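Local coordinates for nodulation fucosyltransferase NodZ (Bradyrhizobium sp., PDB 2HHC), which belongs to the nodulation protein Z family, whose members are glycosyltransferase-type proteins with the two-domain GT-B architecture of paired Rossmann-like sheets, at residues A[24-29]-A[142-147]; A[152-157]-A[266-271]. All blocks are in the same frame, centred on the assembly; numbering follows the deposited sequence.

Contact 1. Residues A[24-29]-A[142-147]; sequences SAWSYA and RLIFRN
Leu143 meets the indole of Trp26 from above: in the conformer given, its CD2 lies 4.1 Å from Trp26 CZ2, over one face of the ring but offset toward the rim. The two side chains cross at about a right angle, so a methyl group rests on the six-membered ring. Leu143 was modelled in two conformers, which makes this exact methyl position doubtful. Trp26 itself reaches toward helix 138-147 because its CG stands anti to the backbone N (chi1 174°), and NE1 is satisfied by the carbonyl O of Ile64 on the edge strand 63-64.

One residue on, Ile144 touches the base of the same side chain through its CD1, 3.9 Å from Trp26 CB and 4.2 Å from Trp26 CG, oblique to the ring. That setting has chi1 -72°, with CG1 anti to the carbonyl carbon; the two side chains run past each other in opposite directions. Trp26 CA and Ile144 CA stay 8.3 Å apart.

In GT-B terms, helix 15-32 belongs to the N-terminal half and covers strand 6-10, with Ala25 on Val7 and Ser9, while Trp26 spans to helix 138-147. That helix also meets helix 291-296 of the second half, where Phe145 stacks on Tyr292, so the contact lies near the junction of the two halves.

Asn147 then closes the segment on itself: its ND2 donates to Leu143 O at 2.9 Å, with an N-H...O angle of 161°. The donor lies in the carbonyl plane, on a lone pair, and the acceptor sits almost in the amide plane of Asn147.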
loop_
_atom_site.group_PDB
_atom_site.type_symbol
_atom_site.label_atom_id
_atom_site.label_comp_id
_atom_site.label_asym_id
_atom_site.label_seq_id
_atom_site.Cartn_x
_atom_site.Cartn_y
_atom_site.Cartn_z
ATOM N N SER A 24 -6.068 -7.140 5.867
ATOM C CA SER A 24 -6.668 -7.339 7.195
ATOM C C SER A 24 -8.174 -7.613 7.136
ATOM O O SER A 24 -8.658 -8.527 7.834
ATOM C CB SER A 24 -6.337 -6.170 8.093
ATOM O OG SER A 24 -4.931 -6.083 8.286
ATOM N N ALA A 25 -8.859 -6.801 6.362
ATOM C CA ALA A 25 -10.314 -6.997 6.162
ATOM C C ALA A 25 -10.570 -8.382 5.527
ATOM O O ALA A 25 -11.470 -9.118 5.986
ATOM C CB ALA A 25 -10.854 -5.920 5.286
ATOM N N TRP A 26 -9.783 -8.739 4.526
ATOM C CA TRP A 26 -9.913 -10.019 3.821
ATOM C C TRP A 26 -9.785 -11.174 4.833
ATOM O O TRP A 26 -10.518 -12.154 4.813
ATOM C CB TRP A 26 -8.851 -10.121 2.671
ATOM C CG TRP A 26 -8.909 -11.505 2.058
ATOM C CD1 TRP A 26 -9.722 -11.936 1.059
ATOM C CD2 TRP A 26 -8.186 -12.650 2.515
ATOM N NE1 TRP A 26 -9.510 -13.259 0.836
ATOM C CE2 TRP A 26 -8.619 -13.747 1.758
ATOM C CE3 TRP A 26 -7.208 -12.839 3.516
ATOM C CZ2 TRP A 26 -8.093 -15.027 1.943
ATOM C CZ3 TRP A 26 -6.709 -14.094 3.722
ATOM C CH2 TRP A 26 -7.146 -15.169 2.957
ATOM N N SER A 27 -8.800 -11.079 5.715
ATOM C CA SER A 27 -8.509 -12.151 6.626
ATOM C C SER A 27 -9.703 -12.371 7.563
ATOM O O SER A 27 -10.072 -13.496 7.835
ATOM C CB SER A 27 -7.248 -11.807 7.413
ATOM O OG SER A 27 -7.005 -12.796 8.384
ATOM N N TYR A 28 -10.321 -11.299 8.035
ATOM C CA TYR A 28 -11.485 -11.445 8.911
ATOM C C TYR A 28 -12.695 -11.991 8.141
ATOM O O TYR A 28 -13.413 -12.860 8.659
ATOM C CB TYR A 28 -11.849 -10.151 9.617
ATOM C CG TYR A 28 -12.788 -10.350 10.765
ATOM C CD1 TYR A 28 -12.360 -10.965 11.920
ATOM C CD2 TYR A 28 -14.125 -9.932 10.696
ATOM C CE1 TYR A 28 -13.203 -11.185 12.975
ATOM C CE2 TYR A 28 -14.998 -10.148 11.770
ATOM C CZ TYR A 28 -14.517 -10.767 12.909
ATOM O OH TYR A 28 -15.321 -11.005 14.022
ATOM N N ALA A 29 -12.875 -11.543 6.906
ATOM C CA ALA A 29 -13.947 -12.084 6.036
ATOM C C ALA A 29 -13.763 -13.588 5.818
ATOM O O ALA A 29 -14.721 -14.374 5.845
ATOM C CB ALA A 29 -13.969 -11.368 4.726
ATOM N N ARG A 142 0.454 -11.097 1.194
ATOM C CA ARG A 142 0.960 -11.666 -0.066
ATOM C C ARG A 142 -0.209 -12.157 -0.900
ATOM O O ARG A 142 -0.201 -12.075 -2.168
ATOM C CB ARG A 142 1.930 -12.831 0.237
ATOM C CG ARG A 142 3.179 -12.367 0.891
ATOM C CD ARG A 142 4.050 -13.605 1.290
ATOM N NE ARG A 142 5.270 -13.227 1.980
ATOM C CZ ARG A 142 6.316 -12.769 1.370
ATOM N NH1 ARG A 142 6.324 -12.698 0.046
ATOM N NH2 ARG A 142 7.380 -12.445 2.077
ATOM N N LEU A 143 -1.198 -12.738 -0.259
ATOM C CA LEU A 143 -2.385 -13.216 -0.979
ATOM C C LEU A 143 -3.083 -12.096 -1.722
ATOM O O LEU A 143 -3.487 -12.228 -2.854
ATOM C CB LEU A 143 -3.260 -14.024 -0.045
ATOM C CG LEU A 143 -4.223 -14.831 -0.873
ATOM C CD1 LEU A 143 -4.443 -16.132 -0.185
ATOM C CD2 LEU A 143 -5.459 -13.949 -1.006
ATOM N N ILE A 144 -3.199 -10.933 -1.122
ATOM C CA ILE A 144 -3.837 -9.807 -1.807
ATOM C C ILE A 144 -3.018 -9.425 -3.022
ATOM O O ILE A 144 -3.571 -9.252 -4.112
ATOM C CB ILE A 144 -3.966 -8.590 -0.861
ATOM C CG1 ILE A 144 -5.049 -8.870 0.199
ATOM C CG2 ILE A 144 -4.243 -7.327 -1.573
ATOM C CD1 ILE A 144 -6.416 -9.150 -0.281
ATOM N N PHE A 145 -1.709 -9.254 -2.878
ATOM C CA PHE A 145 -0.883 -8.874 -4.062
ATOM C C PHE A 145 -0.941 -9.854 -5.197
ATOM O O PHE A 145 -0.804 -9.506 -6.364
ATOM C CB PHE A 145 0.538 -8.527 -3.639
ATOM C CG PHE A 145 0.672 -7.156 -3.042
ATOM C CD1 PHE A 145 0.664 -6.020 -3.844
ATOM C CD2 PHE A 145 0.833 -7.005 -1.727
ATOM C CE1 PHE A 145 0.802 -4.784 -3.321
ATOM C CE2 PHE A 145 0.945 -5.723 -1.192
ATOM C CZ PHE A 145 0.907 -4.650 -2.024
ATOM N N ARG A 146 -1.075 -11.132 -4.870
ATOM C CA ARG A 146 -1.124 -12.174 -5.889
ATOM C C ARG A 146 -2.483 -12.304 -6.557
ATOM O O ARG A 146 -2.524 -12.910 -7.617
ATOM C CB ARG A 146 -0.692 -13.537 -5.303
ATOM C CG ARG A 146 0.765 -13.632 -4.936
ATOM C CD ARG A 146 1.130 -15.019 -4.355
ATOM N NE ARG A 146 0.874 -16.014 -5.328
ATOM C CZ ARG A 146 1.715 -16.324 -6.286
ATOM N NH1 ARG A 146 2.917 -15.740 -6.304
ATOM N NH2 ARG A 146 1.387 -17.232 -7.165
ATOM N N ASN A 147 -3.565 -11.793 -5.950
ATOM C CA ASN A 147 -4.906 -12.102 -6.366
ATOM C C ASN A 147 -5.772 -10.947 -6.752
ATOM O O ASN A 147 -6.971 -11.084 -6.872
ATOM C CB ASN A 147 -5.549 -13.008 -5.295
ATOM C CG ASN A 147 -4.922 -14.389 -5.267
ATOM O OD1 ASN A 147 -5.232 -15.239 -6.142
ATOM N ND2 ASN A 147 -3.990 -14.631 -4.362
#

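Contact 2. Residues A[152-157]-A[266-271]; sequences SEIRAR and SALIDM. With PO4 (phosphate ion), chain D.
Ile154 and Ile269 supply the nearest CA pair between the two segments, with 6.9 Å between Ile154 CA and Ile269 CA. The axes of the segments pass 9.9 Å apart with a crossing angle of -47°. In the apolar part, the CG2 methyl of Ile154 meets the CG1 methylene of Ile269 at 3.8 Å, whereas Ile154 CD1 reaches Leu268 CD1 methyl to methyl at 4.2 Å. Both branches of Ile154 are therefore used, one for each of two consecutive residues of helix 258-274. Leu268 also touches Phe15 of helix 15-32.

A second kind of contact sets a methyl against a flat cation. Ile269 CD1 lies 3.4 Å from Arg157 CZ, directly over the centre of one guanidinium face, and the two side chains cross at about a right angle. The bend of the arginine at chi3 (69°) folds its end over the isoleucine, while NH1 is held by a salt bridge to Glu262 of the same helix 258-274.

Polar binding occupies the start of helix 152-166, where a phosphate, probably from the crystallisation liquor, accepts a bond from Ser152 N to PO4 O3 at 2.8 Å (N-H...O 158°). Arg151 NH1 also bonds the ion. Arg155 NH2 forms a salt bridge with Glu59.

These helices precede strands 170-176 and 279-283, neighbours in the C-terminal Rossmann-like sheet. The interface is apolar where Ile154 meets Leu268 and Ile269, and is bordered by the Arg157–Glu262 salt bridge; the anion at the helix start is probably stabilised by the helix dipole.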
loop_
_atom_site.group_PDB
_atom_site.type_symbol
_atom_site.label_atom_id
_atom_site.label_comp_id
_atom_site.label_asym_id
_atom_site.label_seq_id
_atom_site.Cartn_x
_atom_site.Cartn_y
_atom_site.Cartn_z
ATOM N N SER A 152 -4.398 -3.214 -17.321
ATOM C CA SER A 152 -3.390 -3.487 -18.373
ATOM C C SER A 152 -2.547 -2.294 -18.778
ATOM O O SER A 152 -1.363 -2.417 -19.070
ATOM C CB SER A 152 -4.011 -4.119 -19.607
ATOM O OG SER A 152 -4.969 -3.272 -20.221
ATOM N N GLU A 153 -3.114 -1.098 -18.742
ATOM C CA GLU A 153 -2.386 0.125 -19.110
ATOM C C GLU A 153 -1.240 0.441 -18.170
ATOM O O GLU A 153 -0.209 0.977 -18.559
ATOM C CB GLU A 153 -3.360 1.317 -19.217
ATOM C CG GLU A 153 -4.741 0.975 -19.770
ATOM C CD GLU A 153 -5.626 0.357 -18.694
ATOM O OE1 GLU A 153 -5.634 0.873 -17.553
ATOM O OE2 GLU A 153 -6.316 -0.641 -18.972
ATOM N N ILE A 154 -1.422 0.045 -16.921
ATOM C CA ILE A 154 -0.439 0.224 -15.915
ATOM C C ILE A 154 0.622 -0.882 -16.045
ATOM O O ILE A 154 1.806 -0.594 -15.998
ATOM C CB ILE A 154 -1.028 0.246 -14.476
ATOM C CG1 ILE A 154 -2.055 1.372 -14.347
ATOM C CG2 ILE A 154 0.048 0.469 -13.423
ATOM C CD1 ILE A 154 -2.758 1.424 -12.973
ATOM N N ARG A 155 0.157 -2.137 -16.233
ATOM C CA ARG A 155 1.100 -3.254 -16.433
ATOM C C ARG A 155 1.998 -3.011 -17.625
ATOM O O ARG A 155 3.185 -3.285 -17.556
ATOM C CB ARG A 155 0.362 -4.594 -16.566
ATOM C CG ARG A 155 -0.236 -4.975 -15.237
ATOM C CD ARG A 155 -0.617 -6.378 -15.113
ATOM N NE ARG A 155 -1.976 -6.389 -15.423
ATOM C CZ ARG A 155 -2.466 -6.663 -16.616
ATOM N NH1 ARG A 155 -1.663 -7.033 -17.588
ATOM N NH2 ARG A 155 -3.760 -6.585 -16.778
ATOM N N ALA A 156 1.466 -2.442 -18.713
ATOM C CA ALA A 156 2.301 -2.229 -19.890
ATOM C C ALA A 156 3.405 -1.228 -19.645
ATOM O O ALA A 156 4.531 -1.370 -20.122
ATOM C CB ALA A 156 1.474 -1.770 -21.051
ATOM N N ARG A 157 3.142 -0.224 -18.813
ATOM C CA ARG A 157 4.134 0.726 -18.455
ATOM C C ARG A 157 5.242 0.087 -17.601
ATOM O O ARG A 157 6.403 0.307 -17.801
ATOM C CB ARG A 157 3.488 1.939 -17.744
ATOM C CG ARG A 157 2.665 2.768 -18.710
ATOM C CD ARG A 157 1.825 3.867 -18.030
ATOM N NE ARG A 157 2.694 4.903 -17.491
ATOM C CZ ARG A 157 2.294 5.914 -16.708
ATOM N NH1 ARG A 157 1.053 6.020 -16.323
ATOM N NH2 ARG A 157 3.180 6.782 -16.262
ATOM N N SER A 266 1.223 6.384 -11.372
ATOM C CA SER A 266 2.623 6.602 -11.096
ATOM C C SER A 266 3.092 5.974 -9.768
ATOM O O SER A 266 4.149 5.365 -9.655
ATOM C CB SER A 266 2.845 8.127 -11.091
ATOM O OG SER A 266 4.203 8.402 -10.855
ATOM N N ALA A 267 2.251 6.123 -8.754
ATOM C CA ALA A 267 2.530 5.507 -7.468
ATOM C C ALA A 267 2.631 3.991 -7.592
ATOM O O ALA A 267 3.545 3.364 -7.083
ATOM C CB ALA A 267 1.501 5.908 -6.465
ATOM N N LEU A 268 1.656 3.396 -8.278
ATOM C CA LEU A 268 1.628 1.945 -8.415
ATOM C C LEU A 268 2.805 1.429 -9.232
ATOM O O LEU A 268 3.393 0.388 -8.894
ATOM C CB LEU A 268 0.289 1.489 -9.020
ATOM C CG LEU A 268 -0.915 1.641 -8.086
ATOM C CD1 LEU A 268 -2.233 1.582 -8.820
ATOM C CD2 LEU A 268 -0.878 0.610 -6.923
ATOM N N ILE A 269 3.128 2.123 -10.316
ATOM C CA ILE A 269 4.277 1.746 -11.105
ATOM C C ILE A 269 5.550 1.682 -10.237
ATOM O O ILE A 269 6.335 0.695 -10.282
ATOM C CB ILE A 269 4.452 2.674 -12.327
ATOM C CG1 ILE A 269 3.293 2.486 -13.306
ATOM C CG2 ILE A 269 5.803 2.417 -13.025
ATOM C CD1 ILE A 269 3.122 3.650 -14.287
ATOM N N ASP A 270 5.771 2.735 -9.456
ATOM C CA ASP A 270 6.945 2.759 -8.567
ATOM C C ASP A 270 6.887 1.641 -7.515
ATOM O O ASP A 270 7.867 0.936 -7.255
ATOM C CB ASP A 270 7.001 4.082 -7.816
ATOM C CG ASP A 270 7.617 5.237 -8.630
ATOM O OD1 ASP A 270 8.128 4.982 -9.740
ATOM O OD2 ASP A 270 7.553 6.405 -8.110
ATOM N N MET A 271 5.721 1.424 -6.903
ATOM C CA MET A 271 5.573 0.418 -5.819
ATOM C C MET A 271 5.900 -0.984 -6.342
ATOM O O MET A 271 6.575 -1.761 -5.686
ATOM C CB MET A 271 4.157 0.478 -5.238
ATOM C CG MET A 271 3.869 1.683 -4.452
ATOM S SD MET A 271 2.154 1.709 -4.034
ATOM C CE MET A 271 2.080 0.327 -3.038
HETATM P P PO4 D . -7.894 -4.159 -18.663
HETATM O O1 PO4 D . -7.645 -2.895 -19.415
HETATM O O2 PO4 D . -7.674 -5.275 -19.673
HETATM O O3 PO4 D . -6.930 -4.329 -17.465
HETATM O O4 PO4 D . -9.306 -4.130 -18.159
#

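In the fold
From the N terminus, helix 15-32 supplies the first segment, 24-29, and contact 1 closes a loop of 112 residues when the chain reaches 142-147, after passing strands 35-39 to 125-128 of the first sheet. The next helix, 152-166, opens contact 2, which closes 108 residues later at 266-271, past strands 170-176, 217-223 and 239-240 of the second sheet. The loops are in series and neither nest nor cross. Contact 1 joins helix 15-32, which packs on the first sheet, to helix 138-147, which also touches helix 291-296 of the second half; contact 2 ties helices of the C-terminal domain. The two centres are 21 Å apart, and the nearest atoms, about 5 Å apart, do not touch.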